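Local coordinates for protein putative solute-binding component of ABC transporter (Clostridium phytofermentans, PDB 4YS6) that probably serves as the sugar-binding component of an ABC transporter and binds beta-D-glucopyranose, at residues E150-K153 against E154-L158; L199-S203 against G204-F208; A111-K115 against K116-V120; S299-V302 against K303-A307. One frame throughout, in Å; residues are numbered along the deposited sequence.

Contact 1: E150-K153 against E154-L158; sequences EYIK and EKLNL. With NA (sodium ion), chain F.
K153 and L158 close a Schellman motif at the C-terminal end of helix 141-155, and a sodium ion sits on the same turn. The outer, six-to-one bond of the motif runs from L158 N to K153 O (3.0 Å), nearly straight at 167° and in the carbonyl plane, while N157 N turns back to E154 O at 3.2 Å. Between them N157 takes up a positive phi of 55°, a conformation that asparagine tolerates better than most residues with a side chain. The same reversal brings N157 OD1 and E154 O together on the sodium ion, each at 2.4 Å, and a water is a third ligand; the partial negative charge of the helix C-terminus would be expected to suit a cation there.

One turn earlier, the side chains pair along the helix. The first torsion of K155 (chi1 -73°) sets CG over one face of the Y151 ring, 4.0 Å from the centroid, in a CH-pi contact, and the bend at chi2 then brings CE to 3.6 Å from Y151 OH. I152 CG2 meets L156 CD1 at 3.6 Å, the two branched side chains lying side by side and pressing on I267 of strand 267-268. Across the turn L158 CB lies 4.0 Å from K153 CG: the leucine is buried against L190 and Y193 of helix 177-195, and the extended lysine sends its amine to the same helix, in a weak bond with Y193 OH. Apolar contact between the residues flanking the turn is a regular companion of the Schellman motif, here combined with a cation site.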
ATOM      1  N   GLU A 150      -0.471  11.123  12.395  1.00 14.24           N
ATOM      2  CA  GLU A 150      -1.114  12.328  12.907  1.00 13.32           C
ATOM      3  C   GLU A 150      -2.504  12.014  13.424  1.00 16.39           C
ATOM      4  O   GLU A 150      -2.989  12.675  14.353  1.00 14.59           O
ATOM      5  CB  GLU A 150      -1.184  13.396  11.821  1.00 16.58           C
ATOM      6  CG  GLU A 150       0.170  14.026  11.543  1.00 22.70           C
ATOM      7  CD  GLU A 150       0.139  15.103  10.482  1.00 61.29           C
ATOM      8  OE1 GLU A 150       1.054  15.957  10.494  1.00 73.42           O
ATOM      9  OE2 GLU A 150      -0.782  15.097   9.637  1.00 74.99           O
ATOM     10  N   TYR A 151      -3.162  11.032  12.821  1.00 16.37           N
ATOM     11  CA  TYR A 151      -4.502  10.636  13.288  1.00 14.49           C
ATOM     12  C   TYR A 151      -4.425  10.102  14.712  1.00 13.98           C
ATOM     13  O   TYR A 151      -5.191  10.501  15.577  1.00 13.39           O
ATOM     14  CB  TYR A 151      -5.138   9.589  12.362  1.00 15.57           C
ATOM     15  CG  TYR A 151      -6.550   9.273  12.778  1.00 13.36           C
ATOM     16  CD1 TYR A 151      -7.602  10.096  12.407  1.00 18.78           C
ATOM     17  CD2 TYR A 151      -6.826   8.180  13.581  1.00 17.25           C
ATOM     18  CE1 TYR A 151      -8.899   9.818  12.796  1.00 18.98           C
ATOM     19  CE2 TYR A 151      -8.115   7.905  13.984  1.00 18.05           C
ATOM     20  CZ  TYR A 151      -9.146   8.721  13.579  1.00 20.51           C
ATOM     21  OH  TYR A 151     -10.429   8.451  14.006  1.00 22.44           O
ATOM     22  N   ILE A 152      -3.483   9.197  14.955  1.00 13.83           N
ATOM     23  CA  ILE A 152      -3.287   8.641  16.285  1.00 12.74           C
ATOM     24  C   ILE A 152      -2.848   9.726  17.264  1.00 17.13           C
ATOM     25  O   ILE A 152      -3.365   9.807  18.371  1.00 14.96           O
ATOM     26  CB  ILE A 152      -2.255   7.502  16.239  1.00 11.98           C
ATOM     27  CG1 ILE A 152      -2.871   6.307  15.495  1.00 13.55           C
ATOM     28  CG2 ILE A 152      -1.820   7.102  17.640  1.00 12.13           C
ATOM     29  CD1 ILE A 152      -1.957   5.153  15.247  1.00 16.80           C
ATOM     30  N   LYS A 153      -1.906  10.566  16.847  1.00 12.96           N
ATOM     31  CA  LYS A 153      -1.443  11.669  17.693  1.00 11.52           C
ATOM     32  C   LYS A 153      -2.602  12.602  18.115  1.00 12.70           C
ATOM     33  O   LYS A 153      -2.690  13.016  19.275  1.00 16.19           O
ATOM     34  CB  LYS A 153      -0.366  12.469  16.967  1.00 15.21           C
ATOM     35  CG  LYS A 153       0.048  13.732  17.703  1.00 17.80           C
ATOM     36  CD  LYS A 153       1.279  14.360  17.050  1.00 23.14           C
ATOM     37  CE  LYS A 153       1.590  15.718  17.645  1.00 34.30           C
ATOM     38  NZ  LYS A 153       2.887  16.277  17.137  1.00 49.80           N
ATOM     39  N   GLU A 154      -3.484  12.926  17.169  1.00 12.64           N
ATOM     40  CA  GLU A 154      -4.638  13.776  17.452  1.00 15.46           C
ATOM     41  C   GLU A 154      -5.623  13.078  18.366  1.00 16.38           C
ATOM     42  O   GLU A 154      -6.072  13.669  19.319  1.00 14.45           O
ATOM     43  CB  GLU A 154      -5.354  14.184  16.162  1.00 18.63           C
ATOM     44  CG  GLU A 154      -4.784  15.422  15.506  1.00 47.21           C
ATOM     45  CD  GLU A 154      -5.152  16.692  16.253  1.00 62.38           C
ATOM     46  OE1 GLU A 154      -6.011  16.630  17.157  1.00 61.74           O
ATOM     47  OE2 GLU A 154      -4.581  17.755  15.938  1.00 76.40           O
ATOM     48  N   LYS A 155      -5.962  11.824  18.100  1.00 13.78           N
ATOM     49  CA  LYS A 155      -7.032  11.178  18.858  1.00 13.32           C
ATOM     50  C   LYS A 155      -6.579  10.780  20.258  1.00 13.26           C
ATOM     51  O   LYS A 155      -7.406  10.673  21.185  1.00 14.53           O
ATOM     52  CB  LYS A 155      -7.570   9.957  18.099  1.00 14.50           C
ATOM     53  CG  LYS A 155      -8.429  10.292  16.883  1.00 24.13           C
ATOM     54  CD  LYS A 155      -9.639  11.124  17.249  1.00 32.02           C
ATOM     55  CE  LYS A 155     -10.565  11.344  16.069  1.00 43.63           C
ATOM     56  NZ  LYS A 155     -11.596  12.346  16.424  1.00 49.00           N
ATOM     57  N   LEU A 156      -5.275  10.590  20.442  1.00 12.20           N
ATOM     58  CA  LEU A 156      -4.728  10.298  21.776  1.00 12.47           C
ATOM     59  C   LEU A 156      -4.278  11.559  22.512  1.00 13.42           C
ATOM     60  O   LEU A 156      -3.797  11.478  23.639  1.00 16.79           O
ATOM     61  CB  LEU A 156      -3.549   9.332  21.690  1.00 14.83           C
ATOM     62  CG  LEU A 156      -3.859   7.904  21.231  1.00 16.68           C
ATOM     63  CD1 LEU A 156      -2.584   7.071  21.197  1.00 14.99           C
ATOM     64  CD2 LEU A 156      -4.908   7.234  22.097  1.00 15.58           C
ATOM     65  N   ASN A 157      -4.470  12.729  21.892  1.00 14.13           N
ATOM     66  CA  ASN A 157      -4.129  14.006  22.498  1.00 14.82           C
ATOM     67  C   ASN A 157      -2.667  14.012  22.937  1.00 18.51           C
ATOM     68  O   ASN A 157      -2.356  14.461  24.033  1.00 17.01           O
ATOM     69  CB  ASN A 157      -4.995  14.329  23.725  1.00 16.12           C
ATOM     70  CG  ASN A 157      -6.458  14.508  23.395  1.00 22.94           C
ATOM     71  OD1 ASN A 157      -6.829  14.719  22.255  1.00 25.04           O
ATOM     72  ND2 ASN A 157      -7.293  14.460  24.419  1.00 27.26           N
ATOM     73  N   LEU A 158      -1.777  13.479  22.108  1.00 17.33           N
ATOM     74  CA  LEU A 158      -0.393  13.329  22.552  1.00 16.55           C
ATOM     75  C   LEU A 158       0.297  14.649  22.826  1.00 22.46           C
ATOM     76  O   LEU A 158       1.220  14.678  23.621  1.00 22.81           O
ATOM     77  CB  LEU A 158       0.400  12.542  21.534  1.00 15.06           C
ATOM     78  CG  LEU A 158      -0.069  11.104  21.308  1.00 15.06           C
ATOM     79  CD1 LEU A 158       0.872  10.384  20.383  1.00 19.38           C
ATOM     80  CD2 LEU A 158      -0.224  10.302  22.585  1.00 19.83           C
TER
HETATM   81 NA    NA F 405      -6.853  15.745  20.096  1.00 36.81          NA
HETATM   82  O   HOH W   1      -7.691  17.710  21.146  1.00 56.11           O

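Contact 2: L199-S203 against G204-F208; sequences LVVKS and GSVAF
V201 to G204 form a type I beta turn, closed by the bond from G204 N to V201 O (2.9 Å), the donor standing well above the carbonyl plane. The turn leads the chain off strand 199-200, an outermost strand of the parallel sheet, and G204, the last residue of the turn, has a phi of 77°, which a residue without a side chain adopts easily.

S203 fixes the exit. Its hydroxyl lies between the backbone N and the carbonyl carbon (chi1 73°), and from there OG accepts S205 N at 3.2 Å in a nearly straight bond of 165°. It is also hydrogen-bonded to E168 OE1 on the neighbouring strand 165-170, so one small hydroxyl ties the loop both to itself and to the sheet. A water spans the same bend, donating to S203 O at 2.8 Å and sitting 2.9 Å from S205 OG; two serines suit this partly solvated corner.

Beyond the polar bend the valines meet. V201 CG2 and V206 CG2 are 3.8 Å apart, the side chains crossing at a slant, and V201 CG1 rests 3.5 Å from S205 O. V206 O also accepts Y183 OH, which ties the loop to helix 177-195. A207 then takes the N-cap position of helix 208-211. A side-chain oxygen bound to the N-H two residues on defines an ST turn, here overlapping the end of a beta turn in a strand-to-helix connection.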
ATOM      1  N   LEU A 199       3.715   6.826  24.710  1.00 18.32           N
ATOM      2  CA  LEU A 199       3.234   5.606  24.050  1.00 15.30           C
ATOM      3  C   LEU A 199       4.079   4.417  24.487  1.00 22.69           C
ATOM      4  O   LEU A 199       5.314   4.476  24.480  1.00 25.50           O
ATOM      5  CB  LEU A 199       3.310   5.732  22.540  1.00 18.42           C
ATOM      6  CG  LEU A 199       2.477   6.855  21.963  1.00 16.04           C
ATOM      7  CD1 LEU A 199       2.797   6.977  20.476  1.00 18.00           C
ATOM      8  CD2 LEU A 199       1.007   6.568  22.166  1.00 19.44           C
ATOM      9  N   VAL A 200       3.395   3.354  24.880  1.00 16.64           N
ATOM     10  CA  VAL A 200       4.026   2.130  25.340  1.00 18.00           C
ATOM     11  C   VAL A 200       3.614   1.001  24.434  1.00 22.72           C
ATOM     12  O   VAL A 200       2.425   0.759  24.239  1.00 22.08           O
ATOM     13  CB  VAL A 200       3.614   1.794  26.760  1.00 20.78           C
ATOM     14  CG1 VAL A 200       4.057   0.377  27.132  1.00 30.10           C
ATOM     15  CG2 VAL A 200       4.195   2.824  27.720  1.00 28.60           C
ATOM     16  N   VAL A 201       4.588   0.291  23.891  1.00 19.04           N
ATOM     17  CA  VAL A 201       4.273  -0.854  23.040  1.00 16.38           C
ATOM     18  C   VAL A 201       4.504  -2.093  23.888  1.00 22.51           C
ATOM     19  O   VAL A 201       5.654  -2.499  24.102  1.00 17.73           O
ATOM     20  CB  VAL A 201       5.124  -0.858  21.758  1.00 16.86           C
ATOM     21  CG1 VAL A 201       4.812  -2.076  20.914  1.00 17.26           C
ATOM     22  CG2 VAL A 201       4.868   0.405  20.944  1.00 23.29           C
ATOM     23  N   LYS A 202       3.431  -2.679  24.425  1.00 18.74           N
ATOM     24  CA  LYS A 202       3.596  -3.727  25.429  1.00 19.04           C
ATOM     25  C   LYS A 202       4.325  -4.966  24.892  1.00 21.28           C
ATOM     26  O   LYS A 202       5.072  -5.612  25.626  1.00 22.82           O
ATOM     27  CB  LYS A 202       2.245  -4.168  26.019  1.00 26.33           C
ATOM     28  CG  LYS A 202       1.576  -3.137  26.906  1.00 31.12           C
ATOM     29  CD  LYS A 202       1.294  -3.677  28.315  1.00 41.83           C
ATOM     30  CE  LYS A 202       0.478  -4.965  28.294  1.00 47.95           C
ATOM     31  NZ  LYS A 202       0.189  -5.570  29.639  1.00 44.59           N
ATOM     32  N   SER A 203       4.099  -5.297  23.624  1.00 18.78           N
ATOM     33  CA  SER A 203       4.787  -6.430  22.979  1.00 21.96           C
ATOM     34  C   SER A 203       6.284  -6.193  22.784  1.00 21.33           C
ATOM     35  O   SER A 203       7.054  -7.145  22.532  1.00 23.88           O
ATOM     36  CB  SER A 203       4.161  -6.730  21.623  1.00 19.90           C
ATOM     37  OG  SER A 203       4.515  -5.745  20.676  1.00 19.05           O
ATOM     38  N   GLY A 204       6.697  -4.932  22.863  1.00 20.12           N
ATOM     39  CA  GLY A 204       8.079  -4.547  22.604  1.00 18.77           C
ATOM     40  C   GLY A 204       8.471  -4.487  21.128  1.00 18.56           C
ATOM     41  O   GLY A 204       9.611  -4.163  20.802  1.00 21.26           O
ATOM     42  N   SER A 205       7.542  -4.794  20.227  1.00 16.66           N
ATOM     43  CA  SER A 205       7.839  -4.776  18.799  1.00 18.42           C
ATOM     44  C   SER A 205       7.579  -3.418  18.202  1.00 13.79           C
ATOM     45  O   SER A 205       6.427  -3.024  18.004  1.00 14.93           O
ATOM     46  CB  SER A 205       7.014  -5.832  18.078  1.00 19.71           C
ATOM     47  OG  SER A 205       7.370  -7.101  18.589  1.00 21.96           O
ATOM     48  N   VAL A 206       8.661  -2.705  17.927  1.00 14.61           N
ATOM     49  CA  VAL A 206       8.587  -1.357  17.375  1.00 14.53           C
ATOM     50  C   VAL A 206       9.355  -1.254  16.064  1.00 18.76           C
ATOM     51  O   VAL A 206       8.896  -0.603  15.116  1.00 18.81           O
ATOM     52  CB  VAL A 206       9.136  -0.342  18.353  1.00 16.27           C
ATOM     53  CG1 VAL A 206       9.115   1.069  17.761  1.00 21.12           C
ATOM     54  CG2 VAL A 206       8.349  -0.368  19.668  1.00 22.39           C
ATOM     55  N   ALA A 207      10.527  -1.874  16.024  1.00 18.47           N
ATOM     56  CA  ALA A 207      11.375  -1.860  14.835  1.00 23.52           C
ATOM     57  C   ALA A 207      10.676  -2.427  13.615  1.00 16.34           C
ATOM     58  O   ALA A 207       9.863  -3.342  13.721  1.00 16.34           O
ATOM     59  CB  ALA A 207      12.647  -2.629  15.096  1.00 25.56           C
ATOM     60  N   PHE A 208      11.003  -1.872  12.443  1.00 18.54           N
ATOM     61  CA  PHE A 208      10.356  -2.254  11.190  1.00 16.55           C
ATOM     62  C   PHE A 208      10.353  -3.760  11.015  1.00 16.00           C
ATOM     63  O   PHE A 208       9.312  -4.342  10.686  1.00 17.16           O
ATOM     64  CB  PHE A 208      11.062  -1.597   9.999  1.00 15.93           C
ATOM     65  CG  PHE A 208      10.476  -1.962   8.659  1.00 14.65           C
ATOM     66  CD1 PHE A 208       9.349  -1.326   8.184  1.00 14.43           C
ATOM     67  CD2 PHE A 208      11.054  -2.951   7.876  1.00 22.11           C
ATOM     68  CE1 PHE A 208       8.810  -1.647   6.974  1.00 18.00           C
ATOM     69  CE2 PHE A 208      10.513  -3.278   6.637  1.00 22.36           C
ATOM     70  CZ  PHE A 208       9.386  -2.635   6.192  1.00 22.98           C
TER
HETATM   71  O   HOH W   2       9.018  -7.952  20.781  1.00 40.41           O

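Contact 3: A111-K115 against K116-V120; sequences AQAKK and KGISV
A113 and I118 touch across a Schellman motif that ends helix 107-115 within the beta-alpha-beta unit of strands 95-98 and 119-123, neither methyl nor branch pointing straight at the other. Their CB atoms pass at 3.9 Å, and V120 CG2 comes within 4.4 Å of A113 CB from the start of the strand. The small alanine lets the chain fold back closely, while the branched isoleucine packs on I89 of helix 78-90 and L96 of strand 95-98, giving the turn a buried apolar side.

The other pair lies toward the surface, its carbon chains also touching I89. Q112 and K116 run side by side and point the same way: Q112 is extended, its CG anti to the backbone N (chi1 -179°), and the methylene chain of K116 follows it until CE lies 3.8 Å from Q112 NE2. The contact uses the aliphatic part of the lysine, a residue that can pack along its carbons and still carry a charge at an exposed helix end.

The backbone makes these pairings possible. I118 N reaches back to A113 O at 2.9 Å, the outer bond of the motif, and G117 N binds K114 O, with G117 at a phi of 73° that glycine adopts without strain. K116 N keeps the helical pattern by donating to Q112 O at 3.2 Å, with a weak second bond to A113 O. That carbonyl oxygen is further covered by I118 CB, 3.4 Å away.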
ATOM      1  N   ALA A 111      16.900  -6.620 -16.844  1.00 16.94           N
ATOM      2  CA  ALA A 111      18.074  -6.449 -17.682  1.00 17.66           C
ATOM      3  C   ALA A 111      17.750  -6.880 -19.118  1.00 17.79           C
ATOM      4  O   ALA A 111      18.187  -6.251 -20.068  1.00 20.71           O
ATOM      5  CB  ALA A 111      19.276  -7.255 -17.133  1.00 19.10           C
ATOM      6  N   GLN A 112      16.988  -7.959 -19.257  1.00 18.65           N
ATOM      7  CA  GLN A 112      16.544  -8.448 -20.570  1.00 18.80           C
ATOM      8  C   GLN A 112      15.693  -7.388 -21.285  1.00 19.88           C
ATOM      9  O   GLN A 112      15.846  -7.121 -22.479  1.00 22.72           O
ATOM     10  CB  GLN A 112      15.754  -9.753 -20.393  1.00 24.16           C
ATOM     11  CG  GLN A 112      15.263 -10.363 -21.672  1.00 33.72           C
ATOM     12  CD  GLN A 112      14.472 -11.632 -21.430  1.00 45.37           C
ATOM     13  OE1 GLN A 112      14.463 -12.179 -20.318  1.00 43.09           O
ATOM     14  NE2 GLN A 112      13.798 -12.109 -22.470  1.00 47.75           N
ATOM     15  N   ALA A 113      14.808  -6.748 -20.543  1.00 18.34           N
ATOM     16  CA  ALA A 113      13.957  -5.710 -21.119  1.00 16.96           C
ATOM     17  C   ALA A 113      14.797  -4.528 -21.563  1.00 18.21           C
ATOM     18  O   ALA A 113      14.629  -4.018 -22.665  1.00 21.38           O
ATOM     19  CB  ALA A 113      12.919  -5.276 -20.124  1.00 21.35           C
ATOM     20  N   LYS A 114      15.726  -4.119 -20.702  1.00 18.93           N
ATOM     21  CA  LYS A 114      16.615  -3.006 -20.983  1.00 19.10           C
ATOM     22  C   LYS A 114      17.435  -3.268 -22.246  1.00 22.35           C
ATOM     23  O   LYS A 114      17.551  -2.400 -23.103  1.00 22.29           O
ATOM     24  CB  LYS A 114      17.527  -2.750 -19.787  1.00 23.56           C
ATOM     25  CG  LYS A 114      18.420  -1.545 -19.906  1.00 24.60           C
ATOM     26  CD  LYS A 114      19.376  -1.491 -18.724  1.00 35.83           C
ATOM     27  CE  LYS A 114      20.295  -0.283 -18.781  1.00 51.96           C
ATOM     28  NZ  LYS A 114      19.543   0.974 -18.509  1.00 66.70           N
ATOM     29  N   LYS A 115      17.973  -4.478 -22.373  1.00 19.53           N
ATOM     30  CA  LYS A 115      18.739  -4.855 -23.555  1.00 21.68           C
ATOM     31  C   LYS A 115      17.924  -4.699 -24.832  1.00 25.75           C
ATOM     32  O   LYS A 115      18.465  -4.322 -25.874  1.00 26.21           O
ATOM     33  CB  LYS A 115      19.228  -6.302 -23.421  1.00 21.31           C
ATOM     34  CG  LYS A 115      19.938  -6.863 -24.643  1.00 33.44           C
ATOM     35  CD  LYS A 115      21.306  -6.222 -24.859  1.00 45.56           C
ATOM     36  CE  LYS A 115      22.170  -7.065 -25.796  1.00 49.57           C
ATOM     37  NZ  LYS A 115      23.447  -6.381 -26.101  1.00 50.01           N
ATOM     38  N   LYS A 116      16.627  -4.983 -24.743  1.00 24.77           N
ATOM     39  CA  LYS A 116      15.732  -4.924 -25.894  1.00 24.24           C
ATOM     40  C   LYS A 116      15.120  -3.533 -26.120  1.00 32.86           C
ATOM     41  O   LYS A 116      14.306  -3.354 -27.024  1.00 30.73           O
ATOM     42  CB  LYS A 116      14.613  -5.952 -25.727  1.00 26.87           C
ATOM     43  CG  LYS A 116      15.093  -7.389 -25.754  1.00 28.95           C
ATOM     44  CD  LYS A 116      13.932  -8.358 -25.873  1.00 42.83           C
ATOM     45  CE  LYS A 116      14.338  -9.778 -25.480  1.00 51.72           C
ATOM     46  NZ  LYS A 116      15.364 -10.391 -26.374  1.00 57.75           N
ATOM     47  N   GLY A 117      15.507  -2.558 -25.300  1.00 25.93           N
ATOM     48  CA  GLY A 117      14.970  -1.210 -25.396  1.00 27.19           C
ATOM     49  C   GLY A 117      13.544  -1.055 -24.910  1.00 24.69           C
ATOM     50  O   GLY A 117      12.848  -0.117 -25.284  1.00 25.91           O
ATOM     51  N   ILE A 118      13.109  -1.976 -24.065  1.00 17.30           N
ATOM     52  CA  ILE A 118      11.765  -1.947 -23.500  1.00 17.12           C
ATOM     53  C   ILE A 118      11.752  -1.101 -22.238  1.00 21.04           C
ATOM     54  O   ILE A 118      12.426  -1.432 -21.259  1.00 20.53           O
ATOM     55  CB  ILE A 118      11.283  -3.374 -23.174  1.00 19.23           C
ATOM     56  CG1 ILE A 118      11.168  -4.202 -24.449  1.00 23.55           C
ATOM     57  CG2 ILE A 118       9.925  -3.349 -22.471  1.00 18.04           C
ATOM     58  CD1 ILE A 118      11.020  -5.673 -24.181  1.00 21.35           C
ATOM     59  N   SER A 119      10.991  -0.006 -22.246  1.00 18.32           N
ATOM     60  CA  SER A 119      10.865   0.836 -21.053  1.00 16.98           C
ATOM     61  C   SER A 119      10.090   0.150 -19.947  1.00 17.68           C
ATOM     62  O   SER A 119       9.192  -0.643 -20.219  1.00 17.71           O
ATOM     63  CB  SER A 119      10.193   2.152 -21.409  1.00 20.93           C
ATOM     64  OG  SER A 119      11.026   2.879 -22.295  1.00 21.50           O
ATOM     65  N   VAL A 120      10.446   0.475 -18.701  1.00 13.33           N
ATOM     66  CA  VAL A 120       9.824  -0.103 -17.516  1.00 12.74           C
ATOM     67  C   VAL A 120       9.273   0.978 -16.611  1.00 12.51           C
ATOM     68  O   VAL A 120      10.000   1.867 -16.156  1.00 14.40           O
ATOM     69  CB  VAL A 120      10.833  -0.964 -16.721  1.00 16.20           C
ATOM     70  CG1 VAL A 120      10.245  -1.416 -15.401  1.00 15.48           C
ATOM     71  CG2 VAL A 120      11.269  -2.154 -17.570  1.00 16.63           C
TER

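Contact 4: S299-V302 against K303-A307; sequences SQVV and KMVDA. With NA (sodium ion), chain E.
Q300 OE1 accepts a hydrogen bond from K303 NZ at 2.8 Å, joining side chains one turn apart on helix 294-309, which packs against the larger sheet of this two-lobed periplasmic-binding-protein fold. The glutamine is folded back, bent at chi2 (-55°), whereas K303 is extended beyond CG and slants across it. The amine comes to OE1 only 18° from the amide plane. K303 CG also passes 3.4 Å from S299 O, so the lysine's carbon chain lies along the helix backbone before its charge is met by the amide. A lysine suits this exposed position because its carbons can lie on the helix while its amine donates to the glutamine.

Regular bonds hold the helix beneath: K303 N to S299 O, V305 N to V301 O and D306 N to V302 O. On the inner faces apolar residues take over. V301 CG1 and V305 CG2 lie 4.3 Å apart, a loose touch between valines that meet Y123 and I121 of strand 119-123 respectively. V302 turns instead to Q61 and L62 of helix 50-64. M304, a selenomethionine, packs against I121 and Y332 with its chain extended.

The acid D306 follows where the helix reaches other parts of the lobe: its OD1 accepts Y67 OH and forms a salt bridge with K310, a pairing that may keep the carboxylate ionised. At the far end, A307 O points to a sodium ion 2.4 Å away, which also takes G312 O and a water whose oxygen lies 2.3 Å from the metal.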
ATOM      1  N   SER A 299      -4.538   6.441 -14.828  1.00 16.33           N
ATOM      2  CA  SER A 299      -4.559   7.529 -15.797  1.00 14.66           C
ATOM      3  C   SER A 299      -3.178   8.156 -15.964  1.00 17.86           C
ATOM      4  O   SER A 299      -2.746   8.449 -17.083  1.00 16.28           O
ATOM      5  CB  SER A 299      -5.579   8.597 -15.374  1.00 19.49           C
ATOM      6  OG  SER A 299      -5.555   9.659 -16.316  1.00 28.57           O
ATOM      7  N   GLN A 300      -2.473   8.338 -14.856  1.00 16.16           N
ATOM      8  CA  GLN A 300      -1.158   8.954 -14.891  1.00 16.09           C
ATOM      9  C   GLN A 300      -0.178   8.018 -15.587  1.00 15.17           C
ATOM     10  O   GLN A 300       0.664   8.460 -16.380  1.00 15.26           O
ATOM     11  CB  GLN A 300      -0.674   9.295 -13.489  1.00 17.24           C
ATOM     12  CG  GLN A 300      -1.415  10.447 -12.874  1.00 17.77           C
ATOM     13  CD  GLN A 300      -1.364  11.689 -13.750  1.00 24.14           C
ATOM     14  OE1 GLN A 300      -2.385  12.149 -14.255  1.00 29.91           O
ATOM     15  NE2 GLN A 300      -0.174  12.213 -13.955  1.00 24.39           N
ATOM     16  N   VAL A 301      -0.301   6.721 -15.317  1.00 14.29           N
ATOM     17  CA  VAL A 301       0.581   5.761 -15.978  1.00 15.30           C
ATOM     18  C   VAL A 301       0.344   5.733 -17.491  1.00 15.33           C
ATOM     19  O   VAL A 301       1.310   5.705 -18.285  1.00 16.10           O
ATOM     20  CB  VAL A 301       0.416   4.377 -15.370  1.00 16.10           C
ATOM     21  CG1 VAL A 301       1.127   3.308 -16.220  1.00 21.49           C
ATOM     22  CG2 VAL A 301       0.972   4.407 -13.975  1.00 12.94           C
ATOM     23  N   VAL A 302      -0.917   5.785 -17.929  1.00 14.98           N
ATOM     24  CA  VAL A 302      -1.182   5.788 -19.363  1.00 15.58           C
ATOM     25  C   VAL A 302      -0.627   7.058 -20.004  1.00 16.50           C
ATOM     26  O   VAL A 302      -0.155   6.996 -21.131  1.00 17.07           O
ATOM     27  CB  VAL A 302      -2.683   5.616 -19.659  1.00 18.37           C
ATOM     28  CG1 VAL A 302      -2.982   5.777 -21.147  1.00 23.37           C
ATOM     29  CG2 VAL A 302      -3.133   4.229 -19.175  1.00 24.00           C
ATOM     30  N   LYS A 303      -0.644   8.189 -19.297  1.00 14.89           N
ATOM     31  CA  LYS A 303       0.027   9.395 -19.815  1.00 15.05           C
ATOM     32  C   LYS A 303       1.529   9.158 -20.028  1.00 14.91           C
ATOM     33  O   LYS A 303       2.127   9.658 -21.010  1.00 16.30           O
ATOM     34  CB  LYS A 303      -0.168  10.585 -18.875  1.00 21.56           C
ATOM     35  CG  LYS A 303      -1.591  11.088 -18.847  1.00 21.17           C
ATOM     36  CD  LYS A 303      -1.702  12.223 -17.865  1.00 24.89           C
ATOM     37  CE  LYS A 303      -3.144  12.593 -17.600  1.00 30.52           C
ATOM     38  NZ  LYS A 303      -3.198  13.640 -16.542  1.00 38.57           N
HETATM   39  N   MSE A 304       2.154   8.425 -19.112  1.00 14.48           N
HETATM   40  CA  MSE A 304       3.576   8.068 -19.245  1.00 14.40           C
HETATM   41  C   MSE A 304       3.791   7.132 -20.436  1.00 16.28           C
HETATM   42  O   MSE A 304       4.725   7.308 -21.203  1.00 15.05           O
HETATM   43  CB  MSE A 304       4.125   7.416 -17.965  1.00 15.50           C
HETATM   44  CG  MSE A 304       4.069   8.319 -16.792  1.00 13.56           C
HETATM   45 SE   MSE A 304       4.720   7.212 -15.286  1.00 26.64          SE
HETATM   46  CE  MSE A 304       5.158   8.635 -14.062  1.00 20.84           C
ATOM     47  N   VAL A 305       2.915   6.147 -20.601  1.00 14.94           N
ATOM     48  CA  VAL A 305       3.010   5.219 -21.720  1.00 15.73           C
ATOM     49  C   VAL A 305       2.893   5.967 -23.046  1.00 15.96           C
ATOM     50  O   VAL A 305       3.686   5.762 -23.988  1.00 16.86           O
ATOM     51  CB  VAL A 305       1.928   4.149 -21.600  1.00 15.48           C
ATOM     52  CG1 VAL A 305       1.909   3.271 -22.840  1.00 16.08           C
ATOM     53  CG2 VAL A 305       2.181   3.318 -20.362  1.00 14.99           C
ATOM     54  N   ASP A 306       1.916   6.866 -23.119  1.00 16.07           N
ATOM     55  CA  ASP A 306       1.749   7.683 -24.310  1.00 16.63           C
ATOM     56  C   ASP A 306       2.998   8.532 -24.600  1.00 16.91           C
ATOM     57  O   ASP A 306       3.416   8.677 -25.755  1.00 17.14           O
ATOM     58  CB  ASP A 306       0.554   8.625 -24.166  1.00 20.22           C
ATOM     59  CG  ASP A 306      -0.775   7.968 -24.486  1.00 33.16           C
ATOM     60  OD1 ASP A 306      -0.815   6.881 -25.098  1.00 33.01           O
ATOM     61  OD2 ASP A 306      -1.805   8.580 -24.136  1.00 37.56           O
ATOM     62  N   ALA A 307       3.563   9.122 -23.557  1.00 16.48           N
ATOM     63  CA  ALA A 307       4.724   9.979 -23.726  1.00 16.14           C
ATOM     64  C   ALA A 307       5.874   9.168 -24.306  1.00 16.31           C
ATOM     65  O   ALA A 307       6.566   9.609 -25.231  1.00 16.71           O
ATOM     66  CB  ALA A 307       5.118  10.599 -22.403  1.00 18.06           C
TER
HETATM   67 NA    NA E 404       8.585  10.764 -24.747  1.00 18.93          NA
HETATM   68  O   HOH W   3       9.184  10.109 -22.609  1.00 24.12           O

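How the contacts relate
The contacts fall into two groups on opposite sides of the chain's centre. Contacts 1 and 2 belong with the four-stranded parallel sheet; their centres are about 17 Å apart and they touch, L156 CD1 lying 3.8 Å from L199 CD2. Contacts 3 and 4 belong with the seven-stranded mixed sheet, their centres about 18 Å apart, and both involve strand 119-123. Between contacts 1 and 3 the centres are about 46 Å apart. Along the chain the order is 3, 1, 2, 4, so the backbone leaves one lobe and later returns to it, consistent with the two-lobed fold of periplasmic binding proteins, whose sugar sits between the lobes.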